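Local atomic coordinates of ORF99 (Acidianus Filamentous Virus 1, PDB entry 3DF6), a protein that is of unknown function, is stable to heat and acid, and belongs to a viral protein family that probably includes the AcrID1 anti-CRISPR proteins. Residues D2-H7 and E35-E40; I11-L16 and F25-N30. The protein carries 2 engineered substitutions. All blocks are in the same frame, centred on the assembly; numbering follows the deposited sequence.

Contact 1: D2-H7 and E35-E40; sequences DTHEFH and ELEFEE
A polar bridge between two helices joins His7, on helix 3-18, to Glu37, on helix 35-42. The CA atoms of His7 and Glu37 are 7.1 Å apart. The carboxylate of Glu37 meets the ND1 side of the imidazole, with the two planes nearly perpendicular (84°). His7 ND1 donates to both oxygens of Glu37, at 2.8 Å to OE1 and 3.3 Å to OE2, and both bonds are weak. The nearer one is the more bent, with an N-H...O angle of 129°. Glu37 has two deposited conformers, and the bonds described belong to one of them. Its chain is extended beyond CG (chi2 -179°), which carries the carboxylate across to the histidine. His4 ND1 stays 4.2 Å from Glu37 OE2, with no bond. Two further bonds steady the pair: His7 NE2 is hydrogen-bonded to Thr31 OG1, and Glu37 OE1 accepts from Asp34 N, just before helix 35-42 begins. The carbonyl Thr3 O lies over one face of the His7 ring, offset toward the rim. Asp2 caps the first helix through its OD2, which accepts from Glu5 N at 2.7 Å. On the sheet side, His7 packs on Leu33 of strand 25-34, and Phe38 stacks with Tyr85 and meets Tyr77 edge-to-face.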
ATOM      1  N   ASP C   2      -2.119 -11.305 -13.186  1.00 36.27           N
ATOM      2  CA  ASP C   2      -2.816 -12.445 -12.608  1.00 34.20           C
ATOM      3  C   ASP C   2      -3.432 -12.126 -11.222  1.00 32.63           C
ATOM      4  O   ASP C   2      -2.783 -11.537 -10.360  1.00 32.24           O
ATOM      5  CB  ASP C   2      -1.849 -13.630 -12.550  0.70 34.53           C
ATOM      6  CG  ASP C   2      -2.407 -14.812 -11.799  0.70 34.49           C
ATOM      7  OD1 ASP C   2      -3.255 -15.548 -12.357  0.70 36.92           O
ATOM      8  OD2 ASP C   2      -1.975 -15.010 -10.654  0.70 32.32           O
ATOM      9  N   THR C   3      -4.684 -12.542 -11.041  1.00 30.48           N
ATOM     10  CA  THR C   3      -5.475 -12.322  -9.823  1.00 28.41           C
ATOM     11  C   THR C   3      -4.958 -13.085  -8.586  1.00 26.65           C
ATOM     12  O   THR C   3      -4.907 -12.531  -7.489  1.00 26.41           O
ATOM     13  CB  THR C   3      -6.957 -12.652 -10.117  1.00 28.71           C
ATOM     14  OG1 THR C   3      -7.365 -11.911 -11.279  1.00 28.62           O
ATOM     15  CG2 THR C   3      -7.864 -12.314  -8.946  1.00 27.57           C
ATOM     16  N   HIS C   4      -4.564 -14.345  -8.770  1.00 24.15           N
ATOM     17  CA  HIS C   4      -3.896 -15.094  -7.704  1.00 21.90           C
ATOM     18  C   HIS C   4      -2.600 -14.401  -7.219  1.00 19.70           C
ATOM     19  O   HIS C   4      -2.353 -14.285  -6.018  1.00 18.00           O
ATOM     20  CB  HIS C   4      -3.625 -16.536  -8.156  1.00 22.31           C
ATOM     21  CG  HIS C   4      -2.696 -17.289  -7.257  1.00 23.66           C
ATOM     22  ND1 HIS C   4      -3.096 -17.820  -6.049  1.00 24.40           N
ATOM     23  CD2 HIS C   4      -1.383 -17.594  -7.387  1.00 25.24           C
ATOM     24  CE1 HIS C   4      -2.068 -18.414  -5.471  1.00 24.48           C
ATOM     25  NE2 HIS C   4      -1.017 -18.294  -6.264  1.00 25.60           N
ATOM     26  N   GLU C   5      -1.780 -13.954  -8.164  1.00 17.70           N
ATOM     27  CA  GLU C   5      -0.530 -13.285  -7.842  1.00 16.43           C
ATOM     28  C   GLU C   5      -0.826 -11.976  -7.126  1.00 14.67           C
ATOM     29  O   GLU C   5      -0.108 -11.593  -6.209  1.00 13.76           O
ATOM     30  CB  GLU C   5       0.309 -13.035  -9.102  1.00 16.63           C
ATOM     31  CG  GLU C   5       0.834 -14.311  -9.771  1.00 18.71           C
ATOM     32  CD  GLU C   5       1.711 -15.173  -8.858  1.00 21.28           C
ATOM     33  OE1 GLU C   5       2.312 -14.633  -7.902  1.00 21.37           O
ATOM     34  OE2 GLU C   5       1.808 -16.397  -9.115  1.00 24.70           O
ATOM     35  N   PHE C   6      -1.904 -11.320  -7.552  1.00 13.22           N
ATOM     36  CA  PHE C   6      -2.388 -10.093  -6.927  1.00 12.84           C
ATOM     37  C   PHE C   6      -2.758 -10.329  -5.456  1.00 12.78           C
ATOM     38  O   PHE C   6      -2.324  -9.572  -4.578  1.00 12.16           O
ATOM     39  CB  PHE C   6      -3.555  -9.503  -7.755  1.00 12.77           C
ATOM     40  CG  PHE C   6      -4.177  -8.267  -7.153  1.00 13.86           C
ATOM     41  CD1 PHE C   6      -3.576  -7.019  -7.303  1.00 11.58           C
ATOM     42  CD2 PHE C   6      -5.370  -8.348  -6.427  1.00 13.62           C
ATOM     43  CE1 PHE C   6      -4.152  -5.874  -6.750  1.00 13.56           C
ATOM     44  CE2 PHE C   6      -5.961  -7.194  -5.885  1.00 11.82           C
ATOM     45  CZ  PHE C   6      -5.337  -5.969  -6.028  1.00 12.62           C
ATOM     46  N   HIS C   7      -3.503 -11.406  -5.175  1.00 12.19           N
ATOM     47  CA  HIS C   7      -3.896 -11.677  -3.788  1.00 12.43           C
ATOM     48  C   HIS C   7      -2.703 -12.079  -2.928  1.00 12.36           C
ATOM     49  O   HIS C   7      -2.617 -11.685  -1.758  1.00 11.89           O
ATOM     50  CB  HIS C   7      -5.031 -12.710  -3.726  1.00 12.69           C
ATOM     51  CG  HIS C   7      -6.276 -12.263  -4.430  1.00 12.95           C
ATOM     52  ND1 HIS C   7      -7.269 -13.131  -4.822  1.00 13.53           N
ATOM     53  CD2 HIS C   7      -6.675 -11.032  -4.832  1.00 11.75           C
ATOM     54  CE1 HIS C   7      -8.234 -12.454  -5.424  1.00 14.48           C
ATOM     55  NE2 HIS C   7      -7.891 -11.179  -5.453  1.00 13.50           N
ATOM     56  N   GLU C  35     -12.057 -17.702   0.830  1.00 16.24           N
ATOM     57  CA  GLU C  35     -11.907 -17.746   2.281  1.00 16.74           C
ATOM     58  C   GLU C  35     -10.465 -18.015   2.703  1.00 16.01           C
ATOM     59  O   GLU C  35      -9.959 -17.380   3.630  1.00 14.24           O
ATOM     60  CB  GLU C  35     -12.814 -18.811   2.906  1.00 17.50           C
ATOM     61  CG  GLU C  35     -12.815 -18.756   4.447  1.00 20.48           C
ATOM     62  CD  GLU C  35     -13.701 -19.797   5.069  1.00 27.37           C
ATOM     63  OE1 GLU C  35     -14.352 -20.558   4.330  1.00 28.59           O
ATOM     64  OE2 GLU C  35     -13.733 -19.878   6.311  1.00 33.17           O
ATOM     65  N   LEU C  36      -9.819 -18.964   2.020  1.00 14.91           N
ATOM     66  CA  LEU C  36      -8.413 -19.299   2.275  1.00 15.19           C
ATOM     67  C   LEU C  36      -7.493 -18.105   2.119  1.00 14.76           C
ATOM     68  O   LEU C  36      -6.583 -17.920   2.931  1.00 14.64           O
ATOM     69  CB  LEU C  36      -7.930 -20.438   1.366  1.00 15.57           C
ATOM     70  CG  LEU C  36      -8.545 -21.796   1.692  1.00 15.84           C
ATOM     71  CD1 LEU C  36      -8.382 -22.775   0.523  1.00 17.85           C
ATOM     72  CD2 LEU C  36      -7.986 -22.380   2.995  1.00 16.28           C
ATOM     73  N   GLU C  37      -7.724 -17.317   1.066  1.00 14.50           N
ATOM     74  CA  GLU C  37      -6.940 -16.111   0.850  0.50 14.65           C
ATOM     75  C   GLU C  37      -7.224 -15.082   1.962  1.00 14.49           C
ATOM     76  O   GLU C  37      -6.277 -14.474   2.505  1.00 14.48           O
ATOM     77  CB  GLU C  37      -7.179 -15.531  -0.564  0.50 14.55           C
ATOM     78  CG  GLU C  37      -7.067 -16.597  -1.728  0.50 16.27           C
ATOM     79  CD  GLU C  37      -7.296 -15.980  -3.115  0.50 16.18           C
ATOM     80  OE1 GLU C  37      -8.315 -15.255  -3.302  0.50 17.21           O
ATOM     81  OE2 GLU C  37      -6.453 -16.220  -4.031  0.50 19.27           O
ATOM     82  N   PHE C  38      -8.502 -14.890   2.293  1.00 14.24           N
ATOM     83  CA  PHE C  38      -8.906 -13.939   3.337  1.00 14.71           C
ATOM     84  C   PHE C  38      -8.279 -14.280   4.695  1.00 14.37           C
ATOM     85  O   PHE C  38      -7.791 -13.397   5.394  1.00 13.98           O
ATOM     86  CB  PHE C  38     -10.437 -13.844   3.408  1.00 15.39           C
ATOM     87  CG  PHE C  38     -10.955 -12.695   4.258  1.00 16.45           C
ATOM     88  CD1 PHE C  38     -10.944 -11.397   3.781  1.00 20.00           C
ATOM     89  CD2 PHE C  38     -11.510 -12.940   5.510  1.00 21.66           C
ATOM     90  CE1 PHE C  38     -11.423 -10.333   4.561  1.00 22.04           C
ATOM     91  CE2 PHE C  38     -12.009 -11.887   6.301  1.00 23.09           C
ATOM     92  CZ  PHE C  38     -11.949 -10.570   5.812  1.00 21.12           C
ATOM     93  N   GLU C  39      -8.276 -15.562   5.039  1.00 14.62           N
ATOM     94  CA  GLU C  39      -7.669 -16.071   6.267  1.00 15.43           C
ATOM     95  C   GLU C  39      -6.152 -15.899   6.306  1.00 16.69           C
ATOM     96  O   GLU C  39      -5.564 -15.526   7.338  1.00 16.79           O
ATOM     97  CB  GLU C  39      -8.087 -17.537   6.480  1.00 15.74           C
ATOM     98  CG  GLU C  39      -9.529 -17.618   6.918  1.00 15.24           C
ATOM     99  CD  GLU C  39     -10.062 -19.023   7.032  1.00 19.17           C
ATOM    100  OE1 GLU C  39      -9.327 -19.990   6.713  1.00 18.28           O
ATOM    101  OE2 GLU C  39     -11.240 -19.145   7.448  1.00 19.79           O
ATOM    102  N   GLU C  40      -5.537 -16.149   5.168  1.00 17.52           N
ATOM    103  CA  GLU C  40      -4.125 -15.893   4.963  1.00 19.17           C
ATOM    104  C   GLU C  40      -3.786 -14.411   5.144  1.00 18.86           C
ATOM    105  O   GLU C  40      -2.762 -14.086   5.735  1.00 18.45           O
ATOM    106  CB  GLU C  40      -3.717 -16.393   3.570  0.80 19.54           C
ATOM    107  CG  GLU C  40      -2.240 -16.384   3.293  0.80 24.57           C
ATOM    108  CD  GLU C  40      -1.422 -17.222   4.256  0.80 30.67           C
ATOM    109  OE1 GLU C  40      -1.902 -18.299   4.698  0.80 31.84           O
ATOM    110  OE2 GLU C  40      -0.277 -16.796   4.551  0.80 33.22           O
TER

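Contact 2: I11-L16 and F25-N30; sequences IKVVDL and FEMKLN. Engineered in segment 25-30: Met27 (natural residue Leu). With CA (calcium ion), chain J.
Helix 11-16 runs nearly antiparallel to strand 25-30, at 164° between their directions, with the segment axes 10.6 Å apart at closest approach. Val13 and Phe25 make the main contact between them. The methyl CG1 of Val13 sits over the centre of the Phe25 ring, 3.9 Å from the ring centroid and 11° off its normal, a CH-pi contact. With chi1 at 76°, Phe25 has CG between its backbone N and carbonyl carbon, and the ring lies beneath that methyl. Val14 reaches the same ring obliquely: its CG2 is 4.2 Å from Phe25 CZ. Met27 is an engineered selenomethionine, leucine in the natural sequence. Its chain bends at chi3, and its CE comes to 4.1 Å from Val13 CG1. Phe17 meets the Phe25 ring edge-to-face, and Ile90 of strand 84-96 packs on both Phe25 and Met27. Strand 25-30 also pairs antiparallel with a strand of the second subunit. Asp15, which does not touch the strand, binds a calcium ion through OD1 at 2.3 Å, with four waters. Water 2 also donates to Asp15 OD2 at 2.7 Å, so both carboxylate oxygens face the ion's shell. The contact itself has no hydrogen bond. The helix is therefore held to the strand by apolar packing alone across these segments, while the carboxylate of Asp15 is engaged with calcium and its waters.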
ATOM      1  N   ILE C  11      -1.358 -10.160   0.542  1.00 13.69           N
ATOM      2  CA  ILE C  11      -1.010 -10.895   1.757  1.00 13.82           C
ATOM      3  C   ILE C  11       0.395 -10.509   2.211  1.00 13.67           C
ATOM      4  O   ILE C  11       0.625 -10.284   3.402  1.00 14.21           O
ATOM      5  CB  ILE C  11      -1.135 -12.449   1.554  1.00 13.23           C
ATOM      6  CG1 ILE C  11      -2.601 -12.857   1.383  1.00 11.97           C
ATOM      7  CG2 ILE C  11      -0.532 -13.214   2.734  1.00 14.23           C
ATOM      8  CD1 ILE C  11      -2.776 -14.201   0.693  1.00 10.85           C
ATOM      9  N   LYS C  12       1.323 -10.453   1.259  1.00 13.74           N
ATOM     10  CA  LYS C  12       2.686 -10.006   1.495  1.00 13.82           C
ATOM     11  C   LYS C  12       2.796  -8.560   2.016  1.00 13.56           C
ATOM     12  O   LYS C  12       3.635  -8.275   2.889  1.00 12.75           O
ATOM     13  CB  LYS C  12       3.502 -10.165   0.216  1.00 14.37           C
ATOM     14  CG  LYS C  12       4.978  -9.816   0.351  1.00 18.57           C
ATOM     15  CD  LYS C  12       5.714 -10.694   1.380  1.00 25.72           C
ATOM     16  CE  LYS C  12       7.221 -10.457   1.279  1.00 27.79           C
ATOM     17  NZ  LYS C  12       8.036 -11.285   2.216  1.00 31.23           N
ATOM     18  N   VAL C  13       1.992  -7.654   1.453  1.00 12.96           N
ATOM     19  CA  VAL C  13       1.907  -6.271   1.949  1.00 13.23           C
ATOM     20  C   VAL C  13       1.593  -6.303   3.441  1.00 13.24           C
ATOM     21  O   VAL C  13       2.268  -5.633   4.237  1.00 13.56           O
ATOM     22  CB  VAL C  13       0.870  -5.406   1.146  1.00 13.31           C
ATOM     23  CG1 VAL C  13       0.528  -4.064   1.867  1.00 12.98           C
ATOM     24  CG2 VAL C  13       1.381  -5.122  -0.285  1.00 11.82           C
ATOM     25  N   VAL C  14       0.590  -7.094   3.822  1.00 13.05           N
ATOM     26  CA  VAL C  14       0.177  -7.187   5.225  1.00 13.64           C
ATOM     27  C   VAL C  14       1.319  -7.785   6.068  1.00 14.30           C
ATOM     28  O   VAL C  14       1.655  -7.256   7.139  1.00 13.60           O
ATOM     29  CB  VAL C  14      -1.199  -7.946   5.383  1.00 13.92           C
ATOM     30  CG1 VAL C  14      -1.526  -8.257   6.846  1.00 14.52           C
ATOM     31  CG2 VAL C  14      -2.311  -7.131   4.765  1.00 12.47           C
ATOM     32  N   ASP C  15       1.939  -8.856   5.561  1.00 13.95           N
ATOM     33  CA  ASP C  15       3.110  -9.419   6.223  1.00 14.89           C
ATOM     34  C   ASP C  15       4.224  -8.385   6.469  1.00 13.95           C
ATOM     35  O   ASP C  15       4.781  -8.330   7.563  1.00 13.20           O
ATOM     36  CB  ASP C  15       3.665 -10.595   5.424  1.00 15.01           C
ATOM     37  CG  ASP C  15       2.776 -11.807   5.512  1.00 18.85           C
ATOM     38  OD1 ASP C  15       1.967 -11.877   6.462  1.00 20.87           O
ATOM     39  OD2 ASP C  15       2.879 -12.687   4.630  1.00 24.71           O
ATOM     40  N   LEU C  16       4.526  -7.581   5.450  1.00 12.69           N
ATOM     41  CA  LEU C  16       5.602  -6.589   5.523  1.00 12.49           C
ATOM     42  C   LEU C  16       5.239  -5.465   6.499  1.00 12.02           C
ATOM     43  O   LEU C  16       6.105  -4.893   7.182  1.00 10.89           O
ATOM     44  CB  LEU C  16       5.864  -5.994   4.134  1.00 12.28           C
ATOM     45  CG  LEU C  16       6.634  -6.870   3.152  1.00 13.35           C
ATOM     46  CD1 LEU C  16       6.459  -6.292   1.743  1.00 14.85           C
ATOM     47  CD2 LEU C  16       8.116  -6.953   3.519  1.00 15.23           C
ATOM     48  N   PHE C  25       0.085   1.866   6.009  1.00 12.96           N
ATOM     49  CA  PHE C  25      -0.334   1.882   4.597  1.00 13.77           C
ATOM     50  C   PHE C  25      -1.845   1.926   4.533  1.00 14.56           C
ATOM     51  O   PHE C  25      -2.528   1.685   5.536  1.00 14.76           O
ATOM     52  CB  PHE C  25       0.191   0.638   3.830  1.00 13.05           C
ATOM     53  CG  PHE C  25      -0.582  -0.635   4.137  1.00 14.46           C
ATOM     54  CD1 PHE C  25      -1.651  -1.028   3.328  1.00 15.34           C
ATOM     55  CD2 PHE C  25      -0.281  -1.396   5.263  1.00 12.44           C
ATOM     56  CE1 PHE C  25      -2.392  -2.193   3.637  1.00 13.56           C
ATOM     57  CE2 PHE C  25      -1.029  -2.562   5.580  1.00 12.64           C
ATOM     58  CZ  PHE C  25      -2.068  -2.948   4.762  1.00 13.82           C
ATOM     59  N   GLU C  26      -2.354   2.256   3.354  1.00 15.64           N
ATOM     60  CA  GLU C  26      -3.758   2.071   3.027  1.00 16.21           C
ATOM     61  C   GLU C  26      -3.843   1.793   1.538  1.00 16.60           C
ATOM     62  O   GLU C  26      -3.028   2.290   0.754  1.00 15.53           O
ATOM     63  CB  GLU C  26      -4.592   3.309   3.388  0.80 16.15           C
ATOM     64  CG  GLU C  26      -4.222   4.549   2.634  0.80 19.73           C
ATOM     65  CD  GLU C  26      -5.000   5.780   3.120  0.80 21.64           C
ATOM     66  OE1 GLU C  26      -6.056   5.625   3.795  0.80 25.32           O
ATOM     67  OE2 GLU C  26      -4.564   6.899   2.780  0.80 23.64           O
HETATM   68  N   MSE C  27      -4.817   0.996   1.144  1.00 16.54           N
HETATM   69  CA  MSE C  27      -5.016   0.678  -0.266  1.00 19.00           C
HETATM   70  C   MSE C  27      -6.514   0.588  -0.500  1.00 17.62           C
HETATM   71  O   MSE C  27      -7.233  -0.012   0.307  1.00 17.40           O
HETATM   72  CB  MSE C  27      -4.410  -0.671  -0.628  1.00 18.15           C
HETATM   73  CG  MSE C  27      -2.915  -0.770  -0.606  0.80 22.30           C
HETATM   74 SE   MSE C  27      -2.490  -2.582  -1.188  0.80 26.46          SE
HETATM   75  CE  MSE C  27      -3.221  -3.636   0.264  0.80 24.68           C
ATOM     76  N   LYS C  28      -6.959   1.198  -1.587  1.00 16.61           N
ATOM     77  CA  LYS C  28      -8.324   1.078  -2.044  1.00 15.95           C
ATOM     78  C   LYS C  28      -8.318   0.040  -3.154  1.00 15.19           C
ATOM     79  O   LYS C  28      -7.428   0.060  -4.022  1.00 13.11           O
ATOM     80  CB  LYS C  28      -8.830   2.422  -2.550  1.00 17.07           C
ATOM     81  CG  LYS C  28     -10.300   2.439  -2.941  1.00 20.49           C
ATOM     82  CD  LYS C  28     -10.725   3.857  -3.298  1.00 28.66           C
ATOM     83  CE  LYS C  28     -12.249   3.974  -3.469  1.00 30.33           C
ATOM     84  NZ  LYS C  28     -12.690   3.166  -4.627  1.00 34.15           N
ATOM     85  N   LEU C  29      -9.310  -0.856  -3.108  1.00 14.71           N
ATOM     86  CA  LEU C  29      -9.324  -2.073  -3.901  1.00 15.03           C
ATOM     87  C   LEU C  29     -10.720  -2.648  -4.099  1.00 15.01           C
ATOM     88  O   LEU C  29     -11.612  -2.444  -3.275  1.00 14.84           O
ATOM     89  CB  LEU C  29      -8.747  -3.244  -3.067  1.00 15.31           C
ATOM     90  CG  LEU C  29      -7.340  -3.082  -2.481  1.00 16.98           C
ATOM     91  CD1 LEU C  29      -7.130  -4.008  -1.302  1.00 15.22           C
ATOM     92  CD2 LEU C  29      -6.292  -3.305  -3.614  1.00 14.65           C
ATOM     93  N   ASN C  30     -10.822  -3.499  -5.152  1.00 14.44           N
ATOM     94  CA  ASN C  30     -12.123  -4.090  -5.478  1.00 14.29           C
ATOM     95  C   ASN C  30     -11.795  -5.445  -6.041  1.00 13.91           C
ATOM     96  O   ASN C  30     -11.801  -5.650  -7.245  1.00 13.98           O
ATOM     97  CB  ASN C  30     -12.989  -3.288  -6.442  1.00 14.39           C
ATOM     98  CG  ASN C  30     -14.391  -3.848  -6.585  1.00 16.20           C
ATOM     99  OD1 ASN C  30     -14.760  -4.852  -5.969  1.00 16.80           O
ATOM    100  ND2 ASN C  30     -15.179  -3.202  -7.427  1.00 17.78           N
TER
HETATM  101 CA    CA J 102       0.143 -13.063   7.165  1.00 37.53          CA
HETATM  102  O   HOH W   1      -0.940 -11.481   5.648  1.00 28.03           O
HETATM  103  O   HOH W   2       1.161 -14.703   5.365  1.00 35.86           O
HETATM  104  O   HOH W   3      -0.989 -12.279   9.246  1.00 37.45           O
HETATM  105  O   HOH W   4      -0.882 -15.210   7.108  1.00 30.33           O

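Contacts 1 and 2 lie 11 Å apart, centre to centre, and share helix 3-18. Contact 1 uses its first turns and contact 2 its later ones. In chain order the helix comes first, then strand 25-34, then helix 35-42, so contact 2 falls within the span that contact 1 joins. The two meet directly: Glu40 CG and Ile11 CD1 are 3.4 Å apart, and Phe6 CZ packs on Leu29 CD2 at 3.7 Å. Contact 1 is polar, whereas contact 2 is apolar. Contact 2 sets helix 3-18 on strand 25-34, outermost in this chain's five-stranded antiparallel sheet, which runs on into the second subunit, while contact 1 joins the two helices.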